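PDB 1OGD: HIGH affinity ribose transport protein RBSD from Bacillus subtilis, which probably catalyses the interconversion of the beta-pyran and beta-furan forms of D-ribose, and here holds beta-D-ribopyranose. Local coordinates for residues P49-L58 / I112-C123. Numbering follows the deposited sequence.
With RIP (beta-D-ribopyranose), chain G.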
# COMPACT_ATOMS: atom_id res chain seq x y z
N PRO A 49 13.42 9.50 -28.28
CA PRO A 49 12.64 9.83 -29.48
C PRO A 49 12.47 11.32 -29.62
O PRO A 49 12.59 12.07 -28.65
CB PRO A 49 11.29 9.15 -29.23
CG PRO A 49 11.48 8.32 -27.97
CD PRO A 49 12.53 9.04 -27.20
N ALA A 50 12.16 11.75 -30.84
CA ALA A 50 11.96 13.17 -31.12
C ALA A 50 10.51 13.56 -30.86
O ALA A 50 9.61 12.72 -30.91
CB ALA A 50 12.32 13.47 -32.58
N PHE A 51 10.30 14.84 -30.56
CA PHE A 51 8.97 15.37 -30.30
C PHE A 51 8.03 15.05 -31.46
O PHE A 51 6.89 14.61 -31.26
CB PHE A 51 9.05 16.88 -30.12
CG PHE A 51 7.71 17.54 -29.99
CD1 PHE A 51 6.99 17.46 -28.80
CD2 PHE A 51 7.17 18.26 -31.05
CE1 PHE A 51 5.75 18.09 -28.67
CE2 PHE A 51 5.93 18.89 -30.94
CZ PHE A 51 5.22 18.80 -29.74
N GLN A 52 8.51 15.27 -32.68
CA GLN A 52 7.70 15.03 -33.86
C GLN A 52 7.28 13.58 -33.98
O GLN A 52 6.12 13.29 -34.22
CB GLN A 52 8.45 15.45 -35.13
CG GLN A 52 8.96 16.88 -35.08
CD GLN A 52 9.36 17.40 -36.45
OE1 GLN A 52 9.78 16.63 -37.31
NE2 GLN A 52 9.25 18.71 -36.63
N ASP A 53 8.23 12.66 -33.83
CA ASP A 53 7.91 11.25 -33.94
C ASP A 53 6.89 10.81 -32.91
O ASP A 53 5.96 10.07 -33.23
CB ASP A 53 9.17 10.40 -33.80
CG ASP A 53 10.11 10.58 -34.97
OD1 ASP A 53 9.62 10.79 -36.10
OD2 ASP A 53 11.34 10.50 -34.78
N THR A 54 7.05 11.27 -31.67
CA THR A 54 6.11 10.89 -30.62
C THR A 54 4.72 11.46 -30.89
O THR A 54 3.72 10.75 -30.78
CB THR A 54 6.63 11.36 -29.25
OG1 THR A 54 7.94 10.82 -29.03
CG2 THR A 54 5.71 10.87 -28.14
N ALA A 55 4.66 12.74 -31.25
CA ALA A 55 3.38 13.38 -31.53
C ALA A 55 2.66 12.70 -32.70
O ALA A 55 1.43 12.57 -32.70
CB ALA A 55 3.61 14.86 -31.84
N ALA A 56 3.42 12.25 -33.70
CA ALA A 56 2.84 11.60 -34.86
C ALA A 56 2.15 10.29 -34.49
O ALA A 56 1.04 10.01 -34.94
CB ALA A 56 3.91 11.34 -35.91
N VAL A 57 2.81 9.48 -33.66
CA VAL A 57 2.23 8.21 -33.23
C VAL A 57 0.96 8.44 -32.42
O VAL A 57 -0.05 7.78 -32.64
CB VAL A 57 3.23 7.40 -32.37
CG1 VAL A 57 2.55 6.15 -31.83
CG2 VAL A 57 4.43 7.00 -33.21
N LEU A 58 1.02 9.38 -31.48
CA LEU A 58 -0.15 9.67 -30.65
C LEU A 58 -1.33 10.16 -31.49
O LEU A 58 -2.48 9.80 -31.23
CB LEU A 58 0.19 10.72 -29.58
CG LEU A 58 0.58 10.20 -28.18
CD1 LEU A 58 -0.48 9.24 -27.68
CD2 LEU A 58 1.91 9.50 -28.22
N ILE A 112 4.25 12.48 -21.11
CA ILE A 112 5.12 11.59 -21.86
C ILE A 112 6.40 12.36 -22.16
O ILE A 112 6.39 13.35 -22.89
CB ILE A 112 4.44 11.13 -23.15
CG1 ILE A 112 3.07 10.53 -22.81
CG2 ILE A 112 5.30 10.10 -23.85
CD1 ILE A 112 2.15 10.35 -23.99
N ARG A 113 7.50 11.91 -21.57
CA ARG A 113 8.78 12.57 -21.75
C ARG A 113 9.53 12.00 -22.95
O ARG A 113 9.79 10.80 -23.01
CB ARG A 113 9.63 12.42 -20.48
CG ARG A 113 10.94 13.19 -20.51
CD ARG A 113 11.66 13.07 -19.17
NE ARG A 113 12.87 13.89 -19.11
CZ ARG A 113 14.10 13.40 -18.96
NH1 ARG A 113 14.29 12.09 -18.84
NH2 ARG A 113 15.13 14.22 -18.92
N THR A 114 9.88 12.86 -23.90
CA THR A 114 10.62 12.44 -25.08
C THR A 114 12.08 12.87 -24.89
O THR A 114 12.43 13.47 -23.88
CB THR A 114 10.07 13.12 -26.35
OG1 THR A 114 10.33 14.52 -26.29
CG2 THR A 114 8.57 12.90 -26.47
N GLY A 115 12.92 12.55 -25.87
CA GLY A 115 14.32 12.92 -25.76
C GLY A 115 14.60 14.25 -26.44
O GLY A 115 15.76 14.61 -26.66
N GLU A 116 13.54 14.99 -26.75
CA GLU A 116 13.65 16.28 -27.42
C GLU A 116 14.42 17.32 -26.62
O GLU A 116 14.03 17.68 -25.50
CB GLU A 116 12.25 16.82 -27.72
CG GLU A 116 12.24 18.04 -28.64
CD GLU A 116 12.74 17.71 -30.03
OE1 GLU A 116 12.21 16.76 -30.64
OE2 GLU A 116 13.66 18.41 -30.52
N PHE A 117 15.51 17.81 -27.21
CA PHE A 117 16.35 18.82 -26.57
C PHE A 117 16.22 20.20 -27.21
O PHE A 117 17.21 20.90 -27.38
CB PHE A 117 17.83 18.39 -26.61
CG PHE A 117 18.31 17.73 -25.35
CD1 PHE A 117 17.61 16.68 -24.78
CD2 PHE A 117 19.49 18.16 -24.74
CE1 PHE A 117 18.07 16.05 -23.62
CE2 PHE A 117 19.97 17.54 -23.58
CZ PHE A 117 19.25 16.48 -23.02
N THR A 118 15.00 20.59 -27.57
CA THR A 118 14.78 21.92 -28.14
C THR A 118 13.73 22.65 -27.32
O THR A 118 12.79 22.04 -26.81
CB THR A 118 14.34 21.86 -29.63
OG1 THR A 118 13.07 21.20 -29.75
CG2 THR A 118 15.37 21.13 -30.46
N PRO A 119 13.88 23.98 -27.19
CA PRO A 119 12.99 24.87 -26.44
C PRO A 119 11.49 24.79 -26.73
O PRO A 119 11.06 24.84 -27.88
CB PRO A 119 13.54 26.26 -26.76
CG PRO A 119 14.99 26.00 -26.96
CD PRO A 119 14.98 24.75 -27.80
N TYR A 120 10.72 24.68 -25.65
CA TYR A 120 9.26 24.62 -25.69
C TYR A 120 8.62 23.59 -26.61
O TYR A 120 7.55 23.83 -27.18
CB TYR A 120 8.72 26.02 -26.01
CG TYR A 120 9.32 27.09 -25.13
CD1 TYR A 120 10.51 27.73 -25.50
CD2 TYR A 120 8.74 27.43 -23.91
CE1 TYR A 120 11.10 28.69 -24.67
CE2 TYR A 120 9.32 28.38 -23.08
CZ TYR A 120 10.49 29.01 -23.46
OH TYR A 120 11.07 29.94 -22.63
N ALA A 121 9.27 22.44 -26.76
CA ALA A 121 8.72 21.38 -27.58
C ALA A 121 7.80 20.56 -26.69
O ALA A 121 8.11 19.42 -26.35
CB ALA A 121 9.84 20.51 -28.14
N ASN A 122 6.68 21.16 -26.29
CA ASN A 122 5.69 20.49 -25.44
C ASN A 122 4.28 20.82 -25.93
O ASN A 122 4.03 21.90 -26.46
CB ASN A 122 5.76 20.98 -23.98
CG ASN A 122 7.17 21.03 -23.43
OD1 ASN A 122 7.76 22.11 -23.34
ND2 ASN A 122 7.71 19.88 -23.06
N CYS A 123 3.36 19.88 -25.75
CA CYS A 123 1.98 20.14 -26.13
C CYS A 123 1.02 19.24 -25.37
O CYS A 123 1.39 18.15 -24.94
CB CYS A 123 1.77 19.96 -27.64
SG CYS A 123 1.76 18.26 -28.20
C1 RIP G . 11.14 23.68 -19.47
C2 RIP G . 10.93 23.07 -20.83
C3 RIP G . 10.74 24.17 -21.86
C4 RIP G . 11.87 25.20 -21.87
C5 RIP G . 12.00 25.75 -20.46
O1 RIP G . 9.95 24.28 -18.99
O2 RIP G . 12.06 22.28 -21.12
O3 RIP G . 10.57 23.62 -23.14
O4 RIP G . 13.10 24.61 -22.24
O5 RIP G . 12.16 24.71 -19.47
O HOH W 1 11.22 16.98 -33.08
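E116 OE1 accepts the backbone amide of F51, the first residue of helix 51-61: F51 N donates to E116 OE1 at 2.7 Å, nearly straight (167°) and onto the anti lone pair. A water bridges the same oxygen to Q52 N, so one carboxylate oxygen serves F51 N directly and Q52 N through the water, and the helix end would probably stabilise its charge. The bend at chi2 (66°) turns the carboxylate back toward F51, while E116 OE2 accepts from T118 OG1 at 3.0 Å, from above the carboxylate plane. Replacing E116 by alanine is likely to leave F51 N without its acceptor, the Q52 water without its anchor and T118 OG1 without its carboxylate partner. P49 O, just before the helix, accepts from G115 N at 2.8 Å. A50, the N-cap residue, accepts at its O from both T54 N and T54 OG1. T114 OG1 accepts from E116 N, closing an ST turn, and is hydrogen-bonded to A27 O; T114 CG2 packs 3.4 Å from T54 OG1. With CG anti to the backbone N (chi1 174°), the F51 ring carries A121 CB over one face, and C123 SG approaches F51 CZ obliquely at 3.8 Å. In this RbsD/FucU family protein, helix 51-61 is thus tied to the loop after strand 110-113, whose type II turn, T118 to A121, forms part of the ribose site, where Y120 N weakly bonds sugar O3.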